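Local coordinates for protein EmGH1 (Erythrobacter marinus, PDB 5Z87) that probably hydrolyses beta-glucosidic bonds, as a glycoside hydrolase family 3 enzyme with a TIM-barrel domain and a fibronectin type III-like domain, at residues A[447-451]-A[534-538]; A[483-487]-A[503-507]; A[683-687]-A[760-764]; A[716-720]-A[749-753]. All blocks are in the same frame, centred on the assembly; numbering follows the deposited sequence.

Contact 1 of 4, residues A[447-451]-A[534-538]; sequences VHLGG and GNEST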
# COMPACT_ATOMS: atom_id res chain seq x y z
N VAL A 447 -8.66 33.16 5.57
CA VAL A 447 -8.52 32.35 6.77
C VAL A 447 -8.67 30.88 6.39
O VAL A 447 -9.54 30.53 5.58
CB VAL A 447 -9.56 32.76 7.83
CG1 VAL A 447 -9.42 31.92 9.08
CG2 VAL A 447 -9.43 34.24 8.17
N HIS A 448 -7.84 30.01 6.94
CA HIS A 448 -7.97 28.58 6.67
C HIS A 448 -7.98 27.82 7.98
O HIS A 448 -7.00 27.84 8.74
CB HIS A 448 -6.87 28.10 5.73
CG HIS A 448 -7.06 28.63 4.35
ND1 HIS A 448 -7.93 28.04 3.45
CD2 HIS A 448 -6.58 29.74 3.74
CE1 HIS A 448 -7.93 28.74 2.33
NE2 HIS A 448 -7.12 29.77 2.47
N LEU A 449 -9.11 27.17 8.25
CA LEU A 449 -9.32 26.47 9.50
C LEU A 449 -9.40 24.96 9.34
O LEU A 449 -9.22 24.24 10.33
CB LEU A 449 -10.60 26.98 10.16
CG LEU A 449 -10.61 28.48 10.46
CD1 LEU A 449 -12.02 28.90 10.84
CD2 LEU A 449 -9.60 28.83 11.55
N GLY A 450 -9.63 24.46 8.13
CA GLY A 450 -9.64 23.03 7.89
C GLY A 450 -11.04 22.46 7.89
O GLY A 450 -12.03 23.14 8.18
N GLY A 451 -11.11 21.18 7.54
CA GLY A 451 -12.37 20.47 7.58
C GLY A 451 -13.01 20.53 8.95
O GLY A 451 -12.35 20.76 9.97
N GLY A 534 -2.10 24.22 0.55
CA GLY A 534 -3.31 23.68 -0.02
C GLY A 534 -4.47 24.29 0.72
O GLY A 534 -4.28 25.10 1.62
N ASN A 535 -5.69 23.91 0.35
CA ASN A 535 -6.85 24.44 1.07
C ASN A 535 -7.84 23.31 1.30
O ASN A 535 -7.59 22.14 1.00
CB ASN A 535 -7.47 25.65 0.34
CG ASN A 535 -7.98 25.31 -1.04
OD1 ASN A 535 -8.36 24.17 -1.32
ND2 ASN A 535 -7.99 26.31 -1.92
N GLU A 536 -9.00 23.70 1.84
CA GLU A 536 -10.06 22.80 2.23
C GLU A 536 -10.76 22.17 1.03
O GLU A 536 -11.61 21.30 1.22
CB GLU A 536 -11.06 23.55 3.11
CG GLU A 536 -10.50 23.94 4.49
CD GLU A 536 -9.65 25.22 4.50
OE1 GLU A 536 -9.22 25.63 5.60
OE2 GLU A 536 -9.40 25.82 3.42
N SER A 537 -10.41 22.57 -0.19
CA SER A 537 -10.85 21.87 -1.39
C SER A 537 -9.82 20.86 -1.91
O SER A 537 -10.21 19.89 -2.56
CB SER A 537 -11.19 22.86 -2.50
OG SER A 537 -12.47 23.42 -2.32
N THR A 538 -8.52 21.05 -1.66
CA THR A 538 -7.54 20.10 -2.19
C THR A 538 -7.25 18.96 -1.22
O THR A 538 -6.84 17.88 -1.66
CB THR A 538 -6.25 20.82 -2.59
OG1 THR A 538 -5.67 21.49 -1.47
CG2 THR A 538 -6.55 21.84 -3.69
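Glu536 reaches across to His448 and Gly450, joining two loops of the glycoside hydrolase family 3 C-terminal domain that follow the adjacent parallel strands 436-440 and 527-533. The same loops carry Tyr452 and Glu541, which line the pocket where dithiothreitol is bound. Hydrogen bonds dominate. His448 ND1 gives its proton to Glu536 OE2 (2.7 Å, 163° at the hydrogen) on the syn lone pair, in the plane of the imidazole; ring and carboxylate are nearly coplanar, 14° apart. Gly450 N binds the other oxygen, Glu536 OE1, on its anti lone pair at 2.8 Å. Each oxygen thus has its own donor, which fixes the rotation of the carboxylate. A bend at chi2 (82°) turns the Glu536 carboxylate back along the 448-450 backbone. Van der Waals contacts are few: Glu536 CG lies 3.6 Å from Gly450 CA, and Asn535 CB sits 3.7 Å from His448 CE1. Second-shell bonds hold both partners: Ser446 OG pairs with His448 NE2, while behind Glu536 Asn535 OD1 accepts from Ser537 N (2.8 Å), an Asx turn, and from Thr538 N (3.1 Å), which extends it to an Asx motif.

Contact 2 of 4, residues A[483-487]-A[503-507]; sequences CAITA and SVQAD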
# COMPACT_ATOMS: atom_id res chain seq x y z
N CYS A 483 -1.03 33.71 -6.74
CA CYS A 483 -1.76 32.77 -7.58
C CYS A 483 -2.93 32.22 -6.77
O CYS A 483 -2.98 32.37 -5.54
CB CYS A 483 -0.88 31.62 -8.08
SG CYS A 483 -0.34 30.47 -6.76
N ALA A 484 -3.87 31.59 -7.47
CA ALA A 484 -5.00 30.91 -6.86
C ALA A 484 -4.78 29.41 -6.92
O ALA A 484 -4.19 28.90 -7.88
CB ALA A 484 -6.31 31.28 -7.55
N ILE A 485 -5.25 28.71 -5.89
CA ILE A 485 -5.25 27.24 -5.88
C ILE A 485 -6.53 26.76 -6.55
O ILE A 485 -6.51 26.04 -7.55
CB ILE A 485 -5.11 26.70 -4.45
CG1 ILE A 485 -3.72 27.01 -3.89
CG2 ILE A 485 -5.42 25.21 -4.40
CD1 ILE A 485 -3.56 26.75 -2.41
N THR A 486 -7.66 27.19 -6.01
CA THR A 486 -8.96 26.87 -6.56
C THR A 486 -9.61 28.12 -7.12
O THR A 486 -9.42 29.23 -6.59
CB THR A 486 -9.85 26.22 -5.49
OG1 THR A 486 -9.59 26.85 -4.22
CG2 THR A 486 -9.50 24.75 -5.38
N ALA A 487 -10.36 27.96 -8.21
CA ALA A 487 -10.95 29.11 -8.87
C ALA A 487 -12.10 29.68 -8.04
O ALA A 487 -12.89 28.93 -7.46
CB ALA A 487 -11.44 28.73 -10.27
N SER A 503 -15.80 22.38 -6.46
CA SER A 503 -14.57 23.13 -6.59
C SER A 503 -13.88 22.80 -7.91
O SER A 503 -13.86 21.64 -8.35
CB SER A 503 -13.66 22.82 -5.40
OG SER A 503 -12.39 23.41 -5.55
N VAL A 504 -13.33 23.83 -8.56
CA VAL A 504 -12.56 23.68 -9.79
C VAL A 504 -11.16 24.26 -9.58
O VAL A 504 -10.97 25.21 -8.82
CB VAL A 504 -13.27 24.34 -11.00
CG1 VAL A 504 -14.74 24.00 -10.99
CG2 VAL A 504 -13.11 25.83 -10.96
N GLN A 505 -10.17 23.67 -10.25
CA GLN A 505 -8.81 24.13 -10.08
C GLN A 505 -8.61 25.49 -10.74
O GLN A 505 -9.24 25.82 -11.75
CB GLN A 505 -7.83 23.11 -10.66
CG GLN A 505 -6.39 23.33 -10.20
CD GLN A 505 -5.46 22.25 -10.73
OE1 GLN A 505 -5.91 21.25 -11.26
NE2 GLN A 505 -4.16 22.47 -10.58
N ALA A 506 -7.72 26.30 -10.17
CA ALA A 506 -7.51 27.64 -10.69
C ALA A 506 -6.90 27.60 -12.08
O ALA A 506 -6.16 26.67 -12.44
CB ALA A 506 -6.62 28.45 -9.75
N ASP A 507 -7.21 28.62 -12.88
CA ASP A 507 -6.76 28.66 -14.27
C ASP A 507 -5.27 28.99 -14.34
O ASP A 507 -4.84 29.99 -13.75
CB ASP A 507 -7.58 29.67 -15.07
CG ASP A 507 -7.06 29.84 -16.48
OD1 ASP A 507 -6.74 28.83 -17.14
OD2 ASP A 507 -6.94 31.00 -16.94
O HOH W 1 -4.08 25.18 -8.48
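Thr486 and Gln505 form a single antiparallel beta bridge as a non-hydrogen-bonded pair, flanked by two backbone bonds. Ala506 N donates to Ile485 O at 2.9 Å, and Ala487 N donates to Val504 O, also at 2.9 Å and fairly straight (166° at the hydrogen). Between these bonds Thr486 CA lies 3.5 Å from Val504 O, a CA-H...O contact of the kind common in paired strands. Small apolar groups pack beside the bridge: the methyl of Ala484 meets that of Ala506 (CB to CB 3.6 Å), and Ala487 CB presses on Val504 CG2 at 3.4 Å, tighter than ordinary van der Waals contact. Thr486 CG2 also approaches Ser503 OG, to 3.2 Å. Ile485 O also receives a water proton (2.7 Å), and Gln505 NE2, at the end of a chain extended beyond CG, makes a weak bond to the same water.

Farther out, chi1 of Thr486 (37°) sets OG1 between the backbone N and the carbonyl carbon, and there it pairs with Asp489 and with Asn535. Asp507 is the N-cap of helix 508-522, its OD2 taking Arg510 N, while Asn511 of that helix holds Ala484 N and touches Ala506. Phe653 of the second subunit packs on Thr486, Ser503 and Gln505. Because the directional bonds across the bridge come from main-chain atoms, the pairing of the two ends of this connection between strand 476-480 and helix 508-522 rests on backbone geometry, with short side chains allowing the close approach.

Contact 3 of 4, residues A[683-687]-A[760-764]; sequences IGLQD and LVEPG
A type I beta turn running from Gly684 to Asp687 presents Leu685 to Val761 and Pro763, on the connection that links strand 759-760 to strand 764-771. No hydrogen bond crosses between the two segments; the contact is apolar packing at the protein surface. Val761 CG1, placed anti to the backbone N by chi1 of -169°, fits against the Leu685 main chain 3.6 Å from Leu685 O, and it also meets Leu685 CB at 4.2 Å. The two methyls of Leu685 divide the opposing chain between them. CD2 lies alongside the backbone where Glu762 passes into Pro763, 3.8 Å from Pro763 N, and touches the proline ring at CG; CD1 turns to the carbonyl of Val761, 3.9 Å from its O. Gln686 adds a loose touch as its chain folds back, with NE2 4.3 Å from Val761 CG2.

Both segments border the five-stranded mixed sheet of the fibronectin type III-like domain, in which strand 778-784 lies between 682-683 and 764-771. Leu784 of strand 778-784 touches both Leu685 and Val761, and Pro747 of helix 747-750 meets Val761 and Gln686.

The turn itself is closed by Asp687 N to Gly684 O (2.9 Å) and braced by Gly684 N to Asp687 OD2 (2.8 Å), the latter oxygen being approached from well above the carboxylate plane and also salt-bridged to Arg680. Glu762, whose CB points away from the turn, hydrogen-bonds Ser717 OG through OE1, and its side chain comes within about 5 Å of a bound magnesium ion.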
# COMPACT_ATOMS: atom_id res chain seq x y z
N ILE A 683 17.31 -5.68 33.72
CA ILE A 683 16.10 -5.68 34.53
C ILE A 683 15.31 -6.95 34.24
O ILE A 683 15.58 -7.68 33.28
CB ILE A 683 15.22 -4.44 34.27
CG1 ILE A 683 14.63 -4.50 32.86
CG2 ILE A 683 16.02 -3.17 34.51
CD1 ILE A 683 13.64 -3.41 32.52
N GLY A 684 14.31 -7.21 35.09
CA GLY A 684 13.43 -8.34 34.88
C GLY A 684 12.29 -8.02 33.94
O GLY A 684 11.96 -6.86 33.69
N LEU A 685 11.65 -9.05 33.43
CA LEU A 685 10.62 -8.90 32.43
C LEU A 685 9.49 -8.03 32.85
O LEU A 685 8.90 -7.41 32.05
CB LEU A 685 10.10 -10.25 31.97
CG LEU A 685 11.02 -11.29 31.40
CD1 LEU A 685 10.24 -12.49 31.00
CD2 LEU A 685 11.85 -10.80 30.25
N GLN A 686 9.17 -8.02 34.10
CA GLN A 686 8.06 -7.19 34.57
C GLN A 686 8.49 -5.88 35.20
O GLN A 686 7.64 -5.13 35.67
CB GLN A 686 7.20 -7.99 35.55
CG GLN A 686 6.45 -9.13 34.87
CD GLN A 686 5.66 -8.67 33.64
OE1 GLN A 686 4.91 -7.69 33.69
NE2 GLN A 686 5.84 -9.38 32.51
N ASP A 687 9.79 -5.57 35.21
CA ASP A 687 10.27 -4.36 35.86
C ASP A 687 10.03 -3.12 35.02
O ASP A 687 9.95 -3.18 33.79
CB ASP A 687 11.77 -4.47 36.15
CG ASP A 687 12.09 -5.52 37.16
OD1 ASP A 687 11.13 -6.01 37.80
OD2 ASP A 687 13.28 -5.86 37.32
N LEU A 760 3.31 -9.80 25.08
CA LEU A 760 4.50 -10.65 25.15
C LEU A 760 5.70 -9.81 25.53
O LEU A 760 6.00 -8.80 24.88
CB LEU A 760 4.77 -11.33 23.81
CG LEU A 760 3.62 -12.13 23.22
CD1 LEU A 760 3.98 -12.70 21.82
CD2 LEU A 760 3.22 -13.24 24.18
N VAL A 761 6.40 -10.21 26.59
CA VAL A 761 7.68 -9.62 26.96
C VAL A 761 8.71 -10.74 26.91
O VAL A 761 8.54 -11.78 27.55
CB VAL A 761 7.64 -8.95 28.34
CG1 VAL A 761 8.90 -8.12 28.56
CG2 VAL A 761 6.43 -8.07 28.45
N GLU A 762 9.77 -10.53 26.14
CA GLU A 762 10.70 -11.61 25.89
C GLU A 762 12.11 -11.24 26.36
O GLU A 762 12.53 -10.09 26.24
CB GLU A 762 10.70 -11.96 24.39
CG GLU A 762 9.31 -12.40 23.92
CD GLU A 762 9.10 -12.38 22.41
OE1 GLU A 762 8.03 -12.83 21.97
OE2 GLU A 762 9.99 -11.91 21.66
N PRO A 763 12.85 -12.20 26.91
CA PRO A 763 14.23 -11.92 27.30
C PRO A 763 15.03 -11.47 26.09
O PRO A 763 14.78 -11.90 24.96
CB PRO A 763 14.74 -13.28 27.81
CG PRO A 763 13.51 -14.08 28.07
CD PRO A 763 12.50 -13.62 27.08
N GLY A 764 16.00 -10.59 26.33
CA GLY A 764 16.88 -10.12 25.28
C GLY A 764 17.04 -8.61 25.29
O GLY A 764 16.50 -7.90 26.14

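Contact 4 of 4, residues A[716-720]-A[749-753]; sequences ASRAR and DFGYR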
# COMPACT_ATOMS: atom_id res chain seq x y z
N ALA A 716 12.84 -10.51 18.34
CA ALA A 716 11.48 -10.67 18.82
C ALA A 716 10.83 -11.82 18.07
O ALA A 716 11.22 -12.17 16.95
CB ALA A 716 10.70 -9.37 18.65
N SER A 717 9.81 -12.43 18.70
CA SER A 717 9.16 -13.59 18.12
C SER A 717 8.46 -13.24 16.80
O SER A 717 8.30 -14.12 15.93
CB SER A 717 8.17 -14.21 19.11
OG SER A 717 7.28 -13.24 19.66
N ARG A 718 8.05 -11.99 16.65
CA ARG A 718 7.67 -11.39 15.38
C ARG A 718 8.51 -10.14 15.13
O ARG A 718 8.84 -9.40 16.07
CB ARG A 718 6.19 -11.03 15.36
CG ARG A 718 5.34 -12.27 15.39
CD ARG A 718 4.00 -12.05 14.83
NE ARG A 718 3.22 -13.27 14.90
CZ ARG A 718 2.19 -13.56 14.11
NH1 ARG A 718 1.81 -12.70 13.15
NH2 ARG A 718 1.55 -14.70 14.29
N ALA A 719 8.86 -9.91 13.87
CA ALA A 719 9.73 -8.79 13.52
C ALA A 719 9.09 -7.47 13.93
O ALA A 719 7.92 -7.21 13.64
CB ALA A 719 10.00 -8.80 12.03
N ARG A 720 9.86 -6.62 14.59
CA ARG A 720 9.37 -5.36 15.13
C ARG A 720 10.08 -4.19 14.48
O ARG A 720 11.14 -4.36 13.85
CB ARG A 720 9.57 -5.33 16.65
CG ARG A 720 8.71 -6.36 17.36
CD ARG A 720 8.78 -6.23 18.84
NE ARG A 720 8.44 -4.90 19.33
CZ ARG A 720 8.40 -4.58 20.63
NH1 ARG A 720 8.67 -5.52 21.54
NH2 ARG A 720 8.10 -3.35 21.02
N ASP A 749 5.89 -1.14 27.29
CA ASP A 749 6.75 -0.44 26.35
C ASP A 749 7.71 -1.38 25.64
O ASP A 749 7.92 -1.25 24.43
CB ASP A 749 7.53 0.66 27.07
CG ASP A 749 6.61 1.69 27.70
OD1 ASP A 749 5.80 2.27 26.95
OD2 ASP A 749 6.69 1.89 28.93
N PHE A 750 8.28 -2.33 26.39
CA PHE A 750 9.32 -3.21 25.88
C PHE A 750 8.76 -4.41 25.11
O PHE A 750 9.49 -5.00 24.31
CB PHE A 750 10.16 -3.73 27.03
CG PHE A 750 10.92 -2.66 27.75
CD1 PHE A 750 11.56 -1.66 27.05
CD2 PHE A 750 11.01 -2.68 29.14
CE1 PHE A 750 12.29 -0.69 27.71
CE2 PHE A 750 11.73 -1.71 29.81
CZ PHE A 750 12.38 -0.71 29.10
N GLY A 751 7.52 -4.80 25.36
CA GLY A 751 6.92 -5.94 24.72
C GLY A 751 6.01 -5.52 23.58
O GLY A 751 5.96 -4.36 23.18
N TYR A 752 5.28 -6.50 23.06
CA TYR A 752 4.31 -6.24 22.00
C TYR A 752 3.17 -7.22 22.16
O TYR A 752 3.32 -8.26 22.81
CB TYR A 752 4.96 -6.34 20.61
CG TYR A 752 5.16 -7.76 20.13
CD1 TYR A 752 6.22 -8.53 20.58
CD2 TYR A 752 4.28 -8.32 19.22
CE1 TYR A 752 6.39 -9.84 20.14
CE2 TYR A 752 4.45 -9.62 18.77
CZ TYR A 752 5.50 -10.37 19.22
OH TYR A 752 5.62 -11.66 18.75
N ARG A 753 2.03 -6.89 21.56
CA ARG A 753 0.83 -7.70 21.68
C ARG A 753 0.74 -8.70 20.54
O ARG A 753 0.98 -8.35 19.38
CB ARG A 753 -0.41 -6.81 21.70
CG ARG A 753 -0.42 -5.88 22.91
CD ARG A 753 -1.81 -5.33 23.18
NE ARG A 753 -1.77 -4.44 24.32
CZ ARG A 753 -2.00 -4.82 25.57
NH1 ARG A 753 -2.33 -6.08 25.84
NH2 ARG A 753 -1.91 -3.95 26.56
O HOH W 2 3.43 -13.66 18.09
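Arg720 NH1 is shared between Phe750 O, to which it donates a hydrogen bond of 2.9 Å (153° at the hydrogen), and Asp713 OD2, its salt-bridge partner. This ties the loop between strands 703-713 and 724-733 of the fibronectin type III-like domain to the end of helix 747-750. The guanidinium comes from above the Phe750 carbonyl plane, 42° out of it. A bend at chi3 (56°) brings the Arg720 head round to these partners, and one face of it is covered by Tyr752 CB, 3.8 Å above the centre; Arg720 CD rests against the same residue, 3.9 Å from Tyr752 CD1. Glu724 salt-bridges NH2, so two acidic side chains flank the guanidinium and probably offset its charge. One of them, Asp713, forms the magnesium site with Ile715, which makes Arg720 a second-shell residue of that site.

At the far end of the Tyr752 ring, Ser717 OG lies at the edge, in plane with it and very close to Tyr752 OH; it also bonds Glu762 OE1. The Arg718 side chain crosses that of Tyr752 at about a right angle, its CG 3.4 Å from Tyr752 OH. The extended Arg718 chain then runs on, and its NH1 bonds to Asp285 O of the second subunit. On the way, a water 3.0 Å from Tyr752 OH accepts a weak hydrogen bond from Arg718 NE at 3.2 Å.

Overall arrangement
Along the chain the four contacts form two nested pairs in series: contact 2 lies inside the loop closed by contact 1, and contact 4 inside that closed by contact 3. Contacts 1 and 2, centres 13 Å apart, share the C-terminal family 3 domain and lie in connections following strands of its six-stranded mixed sheet. Contacts 3 and 4, centres 11 Å apart, meet round helix 747-750 and strands 752-753 and 759-760 in the fibronectin type III-like region. The pairs are far apart, with about 39 Å between the centres of contacts 1 and 4. Contacts 1, 2 and 4 all touch the second subunit, so both regions take part in the dimer.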